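Local coordinates for protein spectinomycin phosphotransferase (Legionella pneumophila serogroup 1, PDB 3I0O) that probably transfers a phosphate group from a bound nucleotide to spectinomycin, at residues 107-112 / 248-253; 149-154 / 284-289; 155-160 / 292-297; 172-177 / 308-313. All coordinates share one frame; numbering follows the deposited sequence.

Interaction 1 (107-112 / 248-253); sequences NGFTQN and GGVGNV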
# COMPACT_ATOMS: atom_id res chain seq x y z
N ASN A 107 6.81 3.14 -11.27
CA ASN A 107 5.83 2.25 -10.67
C ASN A 107 4.77 1.85 -11.70
O ASN A 107 4.80 2.30 -12.84
CB ASN A 107 5.20 2.89 -9.44
CG ASN A 107 4.39 4.13 -9.76
OD1 ASN A 107 3.68 4.18 -10.77
ND2 ASN A 107 4.48 5.13 -8.89
N GLY A 108 3.82 1.02 -11.28
CA GLY A 108 2.78 0.57 -12.19
C GLY A 108 1.75 1.59 -12.65
O GLY A 108 1.02 1.34 -13.60
N PHE A 109 1.66 2.73 -11.96
CA PHE A 109 0.71 3.78 -12.35
C PHE A 109 1.18 4.44 -13.66
O PHE A 109 0.39 5.06 -14.38
CB PHE A 109 0.63 4.86 -11.25
CG PHE A 109 -0.06 4.43 -9.99
CD1 PHE A 109 0.29 5.00 -8.77
CD2 PHE A 109 -1.08 3.46 -10.01
CE1 PHE A 109 -0.36 4.63 -7.59
CE2 PHE A 109 -1.72 3.08 -8.84
CZ PHE A 109 -1.37 3.67 -7.63
N THR A 110 2.46 4.28 -13.95
CA THR A 110 3.10 4.88 -15.12
C THR A 110 3.59 3.89 -16.17
O THR A 110 3.67 4.21 -17.35
CB THR A 110 4.29 5.75 -14.67
OG1 THR A 110 3.80 7.06 -14.34
CG2 THR A 110 5.37 5.83 -15.74
N GLN A 111 3.93 2.68 -15.73
CA GLN A 111 4.43 1.66 -16.63
C GLN A 111 3.56 0.41 -16.60
O GLN A 111 3.35 -0.18 -15.55
CB GLN A 111 5.86 1.26 -16.22
CG GLN A 111 6.52 0.31 -17.18
CD GLN A 111 6.96 1.00 -18.45
OE1 GLN A 111 7.39 0.36 -19.41
NE2 GLN A 111 6.86 2.33 -18.47
N ASN A 112 3.05 0.02 -17.77
CA ASN A 112 2.22 -1.18 -17.84
C ASN A 112 3.11 -2.41 -17.80
O ASN A 112 4.27 -2.37 -18.22
CB ASN A 112 1.38 -1.22 -19.12
CG ASN A 112 0.21 -0.26 -19.11
OD1 ASN A 112 -0.47 -0.11 -18.09
ND2 ASN A 112 -0.05 0.39 -20.24
N GLY A 248 -8.57 -4.91 -10.04
CA GLY A 248 -9.16 -4.06 -9.01
C GLY A 248 -9.31 -2.61 -9.39
O GLY A 248 -10.09 -1.89 -8.77
N GLY A 249 -8.54 -2.16 -10.38
CA GLY A 249 -8.63 -0.78 -10.83
C GLY A 249 -7.98 0.34 -10.02
O GLY A 249 -8.23 1.51 -10.31
N VAL A 250 -7.15 0.02 -9.04
CA VAL A 250 -6.53 1.09 -8.25
C VAL A 250 -5.64 1.95 -9.16
O VAL A 250 -4.79 1.42 -9.89
CB VAL A 250 -5.67 0.52 -7.06
CG1 VAL A 250 -4.96 1.67 -6.34
CG2 VAL A 250 -6.57 -0.21 -6.09
N GLY A 251 -5.85 3.26 -9.11
CA GLY A 251 -5.06 4.17 -9.92
C GLY A 251 -5.44 4.20 -11.40
O GLY A 251 -4.69 4.70 -12.24
N ASN A 252 -6.61 3.64 -11.72
CA ASN A 252 -7.10 3.62 -13.10
C ASN A 252 -6.32 2.68 -14.03
O ASN A 252 -6.35 2.85 -15.24
CB ASN A 252 -7.10 5.04 -13.68
CG ASN A 252 -8.00 5.18 -14.91
OD1 ASN A 252 -7.71 5.96 -15.82
ND2 ASN A 252 -9.11 4.44 -14.93
N VAL A 253 -5.62 1.71 -13.45
CA VAL A 253 -4.89 0.71 -14.23
C VAL A 253 -5.22 -0.62 -13.57
O VAL A 253 -5.94 -0.65 -12.57
CB VAL A 253 -3.34 0.93 -14.22
CG1 VAL A 253 -2.98 2.15 -15.05
CG2 VAL A 253 -2.83 1.06 -12.80

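Interaction 2 (149-154 / 284-289); sequences KWREIV and RIVEDI. With SMI (spectinomycin), chain C.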
# COMPACT_ATOMS: atom_id res chain seq x y z
N LYS A 149 -14.11 -0.88 12.28
CA LYS A 149 -13.48 0.41 12.54
C LYS A 149 -13.67 1.48 11.46
O LYS A 149 -14.05 2.62 11.77
CB LYS A 149 -11.98 0.22 12.79
CG LYS A 149 -11.22 1.50 13.08
CD LYS A 149 -9.75 1.21 13.35
CE LYS A 149 -8.98 2.48 13.73
NZ LYS A 149 -8.82 3.42 12.59
N TRP A 150 -13.40 1.14 10.20
CA TRP A 150 -13.54 2.13 9.13
C TRP A 150 -15.00 2.40 8.73
O TRP A 150 -15.33 3.53 8.38
CB TRP A 150 -12.72 1.71 7.90
CG TRP A 150 -11.28 1.39 8.23
CD1 TRP A 150 -10.70 0.15 8.22
CD2 TRP A 150 -10.25 2.31 8.62
NE1 TRP A 150 -9.38 0.24 8.58
CE2 TRP A 150 -9.08 1.55 8.83
CE3 TRP A 150 -10.21 3.69 8.81
CZ2 TRP A 150 -7.87 2.13 9.23
CZ3 TRP A 150 -9.01 4.27 9.20
CH2 TRP A 150 -7.86 3.50 9.41
N ARG A 151 -15.85 1.38 8.78
CA ARG A 151 -17.25 1.56 8.44
C ARG A 151 -17.94 2.54 9.40
O ARG A 151 -18.81 3.31 9.00
CB ARG A 151 -17.97 0.20 8.45
CG ARG A 151 -17.60 -0.69 7.27
CD ARG A 151 -18.38 -1.99 7.25
NE ARG A 151 -17.95 -2.92 8.30
CZ ARG A 151 -16.85 -3.66 8.27
NH1 ARG A 151 -16.02 -3.60 7.24
NH2 ARG A 151 -16.58 -4.49 9.27
N GLU A 152 -17.54 2.51 10.67
CA GLU A 152 -18.10 3.40 11.69
C GLU A 152 -17.67 4.84 11.45
O GLU A 152 -18.48 5.77 11.56
CB GLU A 152 -17.63 2.96 13.07
CG GLU A 152 -18.34 1.73 13.60
CD GLU A 152 -17.66 1.15 14.85
OE1 GLU A 152 -17.25 1.94 15.73
OE2 GLU A 152 -17.56 -0.10 14.94
N ILE A 153 -16.40 5.03 11.13
CA ILE A 153 -15.88 6.36 10.87
C ILE A 153 -16.60 7.01 9.68
O ILE A 153 -16.98 8.18 9.75
CB ILE A 153 -14.35 6.31 10.62
CG1 ILE A 153 -13.63 6.03 11.94
CG2 ILE A 153 -13.86 7.62 10.03
CD1 ILE A 153 -12.14 5.77 11.81
N VAL A 154 -16.79 6.27 8.60
CA VAL A 154 -17.48 6.82 7.43
C VAL A 154 -18.92 7.18 7.80
O VAL A 154 -19.45 8.19 7.35
CB VAL A 154 -17.47 5.83 6.25
CG1 VAL A 154 -18.27 6.40 5.08
CG2 VAL A 154 -16.03 5.57 5.81
N ARG A 284 -11.82 -1.75 1.25
CA ARG A 284 -10.64 -0.94 0.99
C ARG A 284 -11.05 0.48 0.59
O ARG A 284 -10.41 1.45 1.00
CB ARG A 284 -9.75 -1.56 -0.10
CG ARG A 284 -8.51 -0.73 -0.36
CD ARG A 284 -7.54 -1.38 -1.32
NE ARG A 284 -6.26 -0.69 -1.28
CZ ARG A 284 -5.98 0.43 -1.94
NH1 ARG A 284 -6.89 1.00 -2.71
NH2 ARG A 284 -4.80 1.00 -1.79
N ILE A 285 -12.11 0.61 -0.21
CA ILE A 285 -12.57 1.94 -0.61
C ILE A 285 -13.19 2.65 0.60
O ILE A 285 -13.09 3.87 0.74
CB ILE A 285 -13.62 1.87 -1.75
CG1 ILE A 285 -13.01 1.20 -2.98
CG2 ILE A 285 -14.11 3.27 -2.07
CD1 ILE A 285 -14.04 0.74 -3.99
N VAL A 286 -13.83 1.88 1.48
CA VAL A 286 -14.43 2.46 2.69
C VAL A 286 -13.32 3.07 3.53
O VAL A 286 -13.48 4.16 4.08
CB VAL A 286 -15.17 1.39 3.53
CG1 VAL A 286 -15.35 1.89 4.97
CG2 VAL A 286 -16.52 1.10 2.91
N GLU A 287 -12.20 2.36 3.62
CA GLU A 287 -11.05 2.83 4.39
C GLU A 287 -10.54 4.15 3.80
O GLU A 287 -10.29 5.12 4.54
CB GLU A 287 -9.92 1.78 4.40
CG GLU A 287 -8.76 2.13 5.36
CD GLU A 287 -7.73 1.00 5.52
OE1 GLU A 287 -8.13 -0.17 5.69
OE2 GLU A 287 -6.51 1.29 5.50
N ASP A 288 -10.39 4.20 2.48
CA ASP A 288 -9.91 5.42 1.86
C ASP A 288 -10.88 6.56 2.10
O ASP A 288 -10.47 7.67 2.40
CB ASP A 288 -9.67 5.22 0.36
CG ASP A 288 -8.28 4.65 0.06
OD1 ASP A 288 -7.46 4.54 1.00
OD2 ASP A 288 -8.02 4.32 -1.11
N ILE A 289 -12.18 6.28 2.00
CA ILE A 289 -13.18 7.32 2.24
C ILE A 289 -13.00 7.86 3.66
O ILE A 289 -13.03 9.07 3.88
CB ILE A 289 -14.63 6.78 2.06
CG1 ILE A 289 -14.91 6.52 0.59
CG2 ILE A 289 -15.64 7.78 2.59
CD1 ILE A 289 -16.16 5.70 0.35
O1 SMI C . -2.57 5.04 -3.56
C2 SMI C . -3.01 6.02 -4.54
C2M SMI C . -1.87 7.01 -4.77
C3 SMI C . -4.30 6.77 -4.03
C4 SMI C . -5.33 5.69 -3.81
C5 SMI C . -4.75 4.84 -2.70
O5 SMI C . -5.73 3.83 -2.44
C6 SMI C . -3.60 4.04 -3.26
O1B SMI C . -4.48 5.54 -1.50
O2B SMI C . -2.90 3.27 -2.27
C7 SMI C . -3.99 4.64 -0.54
C8 SMI C . -3.76 5.40 0.78
N8 SMI C . -5.07 5.97 1.17
C8M SMI C . -4.96 6.74 2.41
C9 SMI C . -3.26 4.37 1.85
O9 SMI C . -4.25 3.34 2.03
C10 SMI C . -1.93 3.71 1.36
N10 SMI C . -1.46 2.77 2.25
C1M SMI C . -1.17 3.32 3.58
C11 SMI C . -2.17 3.03 0.02
O11 SMI C . -0.96 2.46 -0.42
C12 SMI C . -2.68 4.00 -1.03
O4A SMI C . -6.61 6.17 -3.39
O4B SMI C . -5.44 5.25 -5.11

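Interaction 3 (155-160 / 292-297); sequences RSFYNQ and YGQDLL. With SMI (spectinomycin), chain C.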
# COMPACT_ATOMS: atom_id res chain seq x y z
N ARG A 155 -19.54 6.34 8.64
CA ARG A 155 -20.90 6.61 9.08
C ARG A 155 -20.93 7.87 9.93
O ARG A 155 -21.88 8.66 9.86
CB ARG A 155 -21.46 5.41 9.85
CG ARG A 155 -22.06 4.37 8.94
CD ARG A 155 -22.44 3.12 9.67
NE ARG A 155 -23.13 2.19 8.78
CZ ARG A 155 -22.88 0.89 8.74
NH1 ARG A 155 -21.96 0.36 9.54
NH2 ARG A 155 -23.57 0.11 7.90
N SER A 156 -19.88 8.08 10.73
CA SER A 156 -19.83 9.27 11.56
C SER A 156 -19.76 10.51 10.66
O SER A 156 -19.86 11.63 11.15
CB SER A 156 -18.61 9.24 12.49
OG SER A 156 -17.45 9.77 11.86
N PHE A 157 -19.57 10.29 9.36
CA PHE A 157 -19.51 11.40 8.41
C PHE A 157 -20.91 11.77 7.95
O PHE A 157 -21.22 12.95 7.74
CB PHE A 157 -18.69 11.03 7.16
CG PHE A 157 -17.21 10.84 7.40
CD1 PHE A 157 -16.56 11.46 8.47
CD2 PHE A 157 -16.46 10.10 6.49
CE1 PHE A 157 -15.18 11.33 8.63
CE2 PHE A 157 -15.07 9.96 6.65
CZ PHE A 157 -14.43 10.58 7.72
N TYR A 158 -21.75 10.75 7.77
CA TYR A 158 -23.12 10.94 7.29
C TYR A 158 -23.78 12.23 7.76
O TYR A 158 -24.28 13.01 6.96
CB TYR A 158 -24.01 9.76 7.72
CG TYR A 158 -23.76 8.42 7.04
CD1 TYR A 158 -24.41 7.27 7.49
CD2 TYR A 158 -22.88 8.30 5.96
CE1 TYR A 158 -24.20 6.04 6.89
CE2 TYR A 158 -22.66 7.06 5.35
CZ TYR A 158 -23.33 5.93 5.83
OH TYR A 158 -23.14 4.70 5.25
N ASN A 159 -23.77 12.45 9.07
CA ASN A 159 -24.40 13.62 9.66
C ASN A 159 -23.49 14.84 9.81
O ASN A 159 -23.69 15.66 10.71
CB ASN A 159 -25.00 13.22 11.01
CG ASN A 159 -25.76 14.35 11.68
ND2 ASN A 159 -25.36 14.70 12.89
N GLN A 160 -22.49 14.97 8.95
CA GLN A 160 -21.58 16.11 9.04
C GLN A 160 -21.52 16.91 7.74
O GLN A 160 -21.01 18.03 7.72
CB GLN A 160 -20.16 15.65 9.40
CG GLN A 160 -19.99 15.17 10.84
CD GLN A 160 -18.55 14.80 11.16
OE1 GLN A 160 -17.64 15.63 11.06
NE2 GLN A 160 -18.33 13.55 11.56
N TYR A 292 -9.48 9.87 3.91
CA TYR A 292 -9.57 11.14 3.20
C TYR A 292 -10.64 12.01 3.84
O TYR A 292 -10.47 13.22 3.97
CB TYR A 292 -9.90 10.90 1.73
CG TYR A 292 -8.79 10.18 0.99
CD1 TYR A 292 -9.08 9.31 -0.06
CD2 TYR A 292 -7.46 10.34 1.38
CE1 TYR A 292 -8.07 8.62 -0.71
CE2 TYR A 292 -6.44 9.65 0.73
CZ TYR A 292 -6.76 8.79 -0.31
OH TYR A 292 -5.76 8.10 -0.93
N GLY A 293 -11.73 11.38 4.27
CA GLY A 293 -12.81 12.11 4.90
C GLY A 293 -12.38 12.84 6.17
O GLY A 293 -12.71 14.02 6.35
N GLN A 294 -11.65 12.16 7.05
CA GLN A 294 -11.19 12.78 8.29
C GLN A 294 -10.24 13.94 8.03
O GLN A 294 -10.31 14.98 8.69
CB GLN A 294 -10.48 11.75 9.18
CG GLN A 294 -11.41 10.65 9.70
CD GLN A 294 -10.70 9.60 10.55
OE1 GLN A 294 -10.19 9.90 11.63
NE2 GLN A 294 -10.68 8.37 10.06
N ASP A 295 -9.36 13.77 7.05
CA ASP A 295 -8.39 14.80 6.72
C ASP A 295 -9.09 16.03 6.16
O ASP A 295 -8.75 17.16 6.50
CB ASP A 295 -7.37 14.24 5.72
CG ASP A 295 -6.17 15.15 5.54
OD1 ASP A 295 -5.49 15.46 6.54
OD2 ASP A 295 -5.87 15.53 4.39
N LEU A 296 -10.08 15.80 5.30
CA LEU A 296 -10.82 16.89 4.68
C LEU A 296 -11.84 17.57 5.58
O LEU A 296 -12.36 18.62 5.22
CB LEU A 296 -11.51 16.39 3.41
CG LEU A 296 -10.58 16.23 2.21
CD1 LEU A 296 -11.18 15.29 1.19
CD2 LEU A 296 -10.33 17.59 1.60
N LEU A 297 -12.12 16.99 6.74
CA LEU A 297 -13.10 17.58 7.65
C LEU A 297 -12.49 18.20 8.91
O LEU A 297 -13.00 19.21 9.41
CB LEU A 297 -14.15 16.54 8.04
CG LEU A 297 -15.07 16.02 6.93
CD1 LEU A 297 -15.99 14.96 7.49
CD2 LEU A 297 -15.88 17.17 6.36
O1 SMI C . -2.57 5.04 -3.56
C2 SMI C . -3.01 6.02 -4.54
C2M SMI C . -1.87 7.01 -4.77
C3 SMI C . -4.30 6.77 -4.03
C4 SMI C . -5.33 5.69 -3.81
C5 SMI C . -4.75 4.84 -2.70
O5 SMI C . -5.73 3.83 -2.44
C6 SMI C . -3.60 4.04 -3.26
O1B SMI C . -4.48 5.54 -1.50
O2B SMI C . -2.90 3.27 -2.27
C7 SMI C . -3.99 4.64 -0.54
C8 SMI C . -3.76 5.40 0.78
N8 SMI C . -5.07 5.97 1.17
C8M SMI C . -4.96 6.74 2.41
C9 SMI C . -3.26 4.37 1.85
O9 SMI C . -4.25 3.34 2.03
C10 SMI C . -1.93 3.71 1.36
N10 SMI C . -1.46 2.77 2.25
C1M SMI C . -1.17 3.32 3.58
C11 SMI C . -2.17 3.03 0.02
O11 SMI C . -0.96 2.46 -0.42
C12 SMI C . -2.68 4.00 -1.03
O4A SMI C . -6.61 6.17 -3.39
O4B SMI C . -5.44 5.25 -5.11

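Interaction 4 (172-177 / 308-313); sequences AAFKSF and ESFKYF. With SMI (spectinomycin), chain C.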
# COMPACT_ATOMS: atom_id res chain seq x y z
N ALA A 172 -15.98 22.83 1.58
CA ALA A 172 -17.27 22.95 0.92
C ALA A 172 -17.36 22.08 -0.32
O ALA A 172 -18.34 21.37 -0.52
CB ALA A 172 -17.53 24.40 0.54
N ALA A 173 -16.33 22.14 -1.16
CA ALA A 173 -16.29 21.35 -2.39
C ALA A 173 -16.36 19.87 -2.06
O ALA A 173 -16.98 19.09 -2.79
CB ALA A 173 -15.03 21.67 -3.18
N PHE A 174 -15.73 19.48 -0.95
CA PHE A 174 -15.74 18.09 -0.51
C PHE A 174 -17.12 17.66 -0.02
O PHE A 174 -17.60 16.59 -0.38
CB PHE A 174 -14.74 17.85 0.62
CG PHE A 174 -14.86 16.49 1.24
CD1 PHE A 174 -14.66 15.34 0.48
CD2 PHE A 174 -15.21 16.35 2.58
CE1 PHE A 174 -14.80 14.09 1.04
CE2 PHE A 174 -15.36 15.08 3.15
CZ PHE A 174 -15.15 13.95 2.38
N LYS A 175 -17.74 18.48 0.81
CA LYS A 175 -19.07 18.15 1.30
C LYS A 175 -20.04 18.04 0.12
O LYS A 175 -20.88 17.14 0.08
CB LYS A 175 -19.57 19.21 2.28
CG LYS A 175 -18.71 19.32 3.52
CD LYS A 175 -19.47 19.98 4.66
CE LYS A 175 -18.56 20.14 5.87
NZ LYS A 175 -19.29 20.69 7.04
N SER A 176 -19.90 18.95 -0.84
CA SER A 176 -20.74 18.96 -2.02
C SER A 176 -20.56 17.65 -2.79
O SER A 176 -21.53 16.96 -3.10
CB SER A 176 -20.38 20.15 -2.92
OG SER A 176 -20.98 20.04 -4.20
N PHE A 177 -19.31 17.31 -3.08
CA PHE A 177 -19.01 16.08 -3.80
C PHE A 177 -19.55 14.88 -3.03
O PHE A 177 -20.09 13.96 -3.63
CB PHE A 177 -17.50 15.91 -4.01
CG PHE A 177 -17.15 14.71 -4.82
CD1 PHE A 177 -17.07 14.78 -6.21
CD2 PHE A 177 -16.94 13.48 -4.21
CE1 PHE A 177 -16.79 13.65 -6.97
CE2 PHE A 177 -16.66 12.34 -4.95
CZ PHE A 177 -16.59 12.42 -6.35
N GLU A 308 -4.40 16.69 -1.73
CA GLU A 308 -4.27 15.32 -2.24
C GLU A 308 -5.45 14.44 -1.83
O GLU A 308 -6.02 13.75 -2.66
CB GLU A 308 -2.97 14.69 -1.74
CG GLU A 308 -1.78 14.98 -2.62
CD GLU A 308 -0.81 13.81 -2.65
OE1 GLU A 308 -0.28 13.45 -1.57
OE2 GLU A 308 -0.59 13.26 -3.75
N SER A 309 -5.79 14.46 -0.55
CA SER A 309 -6.92 13.68 -0.07
C SER A 309 -8.17 13.89 -0.91
O SER A 309 -8.85 12.94 -1.27
CB SER A 309 -7.23 14.02 1.38
OG SER A 309 -6.17 13.65 2.23
N PHE A 310 -8.48 15.15 -1.24
CA PHE A 310 -9.66 15.42 -2.04
C PHE A 310 -9.53 14.88 -3.46
O PHE A 310 -10.44 14.24 -3.98
CB PHE A 310 -9.95 16.93 -2.11
CG PHE A 310 -11.24 17.26 -2.79
CD1 PHE A 310 -12.42 16.61 -2.43
CD2 PHE A 310 -11.30 18.26 -3.76
CE1 PHE A 310 -13.63 16.94 -3.02
CE2 PHE A 310 -12.51 18.60 -4.36
CZ PHE A 310 -13.68 17.94 -3.99
N LYS A 311 -8.38 15.14 -4.08
CA LYS A 311 -8.13 14.65 -5.43
C LYS A 311 -8.30 13.13 -5.50
O LYS A 311 -8.97 12.60 -6.38
CB LYS A 311 -6.72 15.05 -5.87
CG LYS A 311 -6.26 14.47 -7.20
CD LYS A 311 -4.79 14.75 -7.45
CE LYS A 311 -4.31 14.07 -8.73
NZ LYS A 311 -5.14 14.46 -9.91
N TYR A 312 -7.67 12.43 -4.56
CA TYR A 312 -7.73 10.97 -4.49
C TYR A 312 -9.13 10.48 -4.18
O TYR A 312 -9.59 9.49 -4.74
CB TYR A 312 -6.75 10.46 -3.44
CG TYR A 312 -5.32 10.55 -3.88
CD1 TYR A 312 -4.29 10.69 -2.95
CD2 TYR A 312 -4.98 10.44 -5.23
CE1 TYR A 312 -2.95 10.72 -3.35
CE2 TYR A 312 -3.65 10.47 -5.65
CZ TYR A 312 -2.64 10.61 -4.70
OH TYR A 312 -1.32 10.64 -5.09
N PHE A 313 -9.80 11.18 -3.29
CA PHE A 313 -11.15 10.82 -2.92
C PHE A 313 -12.03 10.78 -4.18
O PHE A 313 -12.63 9.75 -4.49
CB PHE A 313 -11.71 11.85 -1.93
CG PHE A 313 -13.06 11.47 -1.38
CD1 PHE A 313 -13.16 10.76 -0.19
CD2 PHE A 313 -14.22 11.82 -2.05
CE1 PHE A 313 -14.41 10.41 0.33
CE2 PHE A 313 -15.46 11.47 -1.54
CZ PHE A 313 -15.56 10.77 -0.35
O1 SMI C . -2.57 5.04 -3.56
C2 SMI C . -3.01 6.02 -4.54
C2M SMI C . -1.87 7.01 -4.77
C3 SMI C . -4.30 6.77 -4.03
C4 SMI C . -5.33 5.69 -3.81
C5 SMI C . -4.75 4.84 -2.70
O5 SMI C . -5.73 3.83 -2.44
C6 SMI C . -3.60 4.04 -3.26
O1B SMI C . -4.48 5.54 -1.50
O2B SMI C . -2.90 3.27 -2.27
C7 SMI C . -3.99 4.64 -0.54
C8 SMI C . -3.76 5.40 0.78
N8 SMI C . -5.07 5.97 1.17
C8M SMI C . -4.96 6.74 2.41
C9 SMI C . -3.26 4.37 1.85
O9 SMI C . -4.25 3.34 2.03
C10 SMI C . -1.93 3.71 1.36
N10 SMI C . -1.46 2.77 2.25
C1M SMI C . -1.17 3.32 3.58
C11 SMI C . -2.17 3.03 0.02
O11 SMI C . -0.96 2.46 -0.42
C12 SMI C . -2.68 4.00 -1.03
O4A SMI C . -6.61 6.17 -3.39
O4B SMI C . -5.44 5.25 -5.11

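Interaction 1 (107-112 / 248-253)
G108 and F109 are the residues of loop 107-112 that press on V250, G251 and V253 of loop 248-253, and N107 just ahead of them shapes the turn that presents them. The side-chain OD1 of N107 accepts a hydrogen bond from F109 N at 2.8 Å, an Asx turn, while its backbone O receives T110 N and Q111 N. G108 comes next: its O lies 3.9 Å from V253 CG2, and its backbone is hydrogen-bonded to A215. F109 makes the main approach. With CG anti to its own carbonyl carbon (chi1 -71°), the ring extends across the gap and meets the other loop along one side. CE2 stands 3.6 Å from V250 O, which sits at the ring edge near its plane. The same CE2 reaches G251 CA at 3.7 Å, obliquely, directly against the backbone of a residue that has no side chain. One atom back, CD2 meets V253 CG2 at 4.1 Å, again at the edge, with the two side chains crossing at about a right angle. CZ is more distant, 4.3 Å from V250 CG1. H214 meets the F109 ring with nearly parallel planes, and F109 and V250 both touch spectinomycin, whereas N107 touches ADP. A carbonyl oxygen at the hydrogen-bearing rim of a phenyl ring is probably weakly favourable. No hydrogen bond spans the two loops, and this junction between the nucleotide side and the spectinomycin side of the active-site cleft rests mainly on van der Waals packing.

Interaction 2 (149-154 / 284-289)
W150 and E287 meet where helix 149-158 crosses helix 274-298 in the helical lobe of a protein-kinase-like fold. The axes of the two short segments approach to 8.6 Å at a crossing angle of 48°. The aromatic part is a CH-pi contact. E287 CG lies 3.6 Å from the centroid of the five-membered ring of W150, over its face, delivered there by a chi1 of -172° that turns CG away from the backbone N. The carboxylate follows the ring, its plane inclined by only 21°; although OE1 comes near NE1, the angle is too poor for a hydrogen bond. K149 NZ lies above the opposite face, displaced toward the rim.

Apolar packing continues down the interface. V286 CG1 sits 3.9 Å from W150 CB, and V154 CG2 lies 3.8 Å from the same V286 CG1. V154 CG1 then meets I289 CG2, also 3.9 Å away.

Polar groups flank this seam. R151 turns its guanidinium to E283 and E193, forming salt bridges with both. R284 and D288 point away from helix 149-158 and hold spectinomycin: R284 NH2, also paired with D212, donates to O2B at 3.0 Å. The D288 carboxylate divides its oxygens, OD1 accepting from N8 of the drug at 2.8 Å and OD2 from its O5 at 2.7 Å.

Interaction 3 (155-160 / 292-297)
The rim of the F157 ring, on helix 149-158, meets G293, Q294 and L297, successive parts of one side of helix 274-298. Y292, the first residue of 292-297, leads in another direction, its ring reaching the bound spectinomycin. Y292 OH accepts a hydrogen bond from N8 of the drug at 3.1 Å. The same hydroxyl is hydrogen-bonded to the drug's O4A over 3.2 Å, with either group able to donate, and O4A lies in the plane of the tyrosine ring at its edge. G293 follows, and here the phenyl ring packs on bare backbone: F157 CE2 is 3.6 Å from G293 CA, and F157 CZ is 3.4 Å from G293 C. Both helices belong to the mainly helical lobe of the protein-kinase-like fold, and within one turn helix 274-298 meets the drug through Y292 and helix 149-158 through G293. Q294 continues the same surface. Its N stands 3.3 Å from F157 CZ, approached obliquely, while its CG comes in at the ring edge, in plane, 3.6 Å from that same CZ; its amide NE2 turns back to A290 O. D295 lies on another side of the helix, where OD2 is bonded to the hydroxyls of S305 and S309, and L296 packs on L170 and F174. L297 closes the segment. A chi1 of -66° sets its CG beside the backbone N and brings CD1 to 3.7 Å from F157 CD1, the side chains meeting at a slant. Q160 OE1 borders L297 CD1 more loosely, at 4.0 Å, and Q160 O receives K175 NZ from helix 169-180.

Interaction 4 (172-177 / 308-313)
F174 and F177 of helix 169-180 interlock with F310 and F313 of helix 306-315, two helices whose short segments run in roughly the same direction with axes 11.0 Å apart. That separation is wide for helices in contact, and phenyl rings bridge it. The tight part is built by F310 and F313 together against F174 and F177. A chi1 of -174° swings the CG of F313 anti to the backbone N and sends the ring into the interface, where the edge of F174 points at its face: centroids 4.9 Å apart, planes at 84°, a T-shaped pair. The atom doing the touching is F174 CE1, above the centre of the F313 ring and 3.7 Å from F313 CZ. F177 CD2 lies at the edge of the F313 ring, near its plane. These two rings meet rim to rim, centroids 5.9 Å apart, so neither covers the other's face. CE1 of F310 sits 3.5 Å from F174 CA, with F177 CB at the edge of the F310 ring, 4.1 Å from the same CE1. I289 of helix 274-298 backs F313.

The looser margin is at A173, which is partly exposed and whose CB lies 4.0 Å from F310 CZ. A172 and S176 on one helix, and E308 and K311 on the other, are exposed and make no contact across the pair. A different side of helix 306-315 carries Y312, whose ring face takes C3 of spectinomycin, 3.8 Å above the plane. F174, F177 and F313 constitute an aromatic cluster joining two helices of the kinase-like lobe, with Y312 of the same helix as F313 lining the drug site.

From the N terminus, the first segments come in the order 107-112, 149-154, 155-160 and 172-177, and their partners follow in the same order, 248-253, 284-289, 292-297 and 308-313. Each contact therefore closes a loop of about 130 residues, and every pair of loops crosses; none nests. Interaction 1 joins two active-site loops and touches interaction 2 through V250 and R284. Interactions 2 and 3 share helices 149-158 and 274-298, forming one continuous seam in which I289 O touches F157, while interaction 4 pairs the next helix after each, 169-180 with 306-315. Packing of Y292 on Y312 joins interactions 3 and 4 beside spectinomycin.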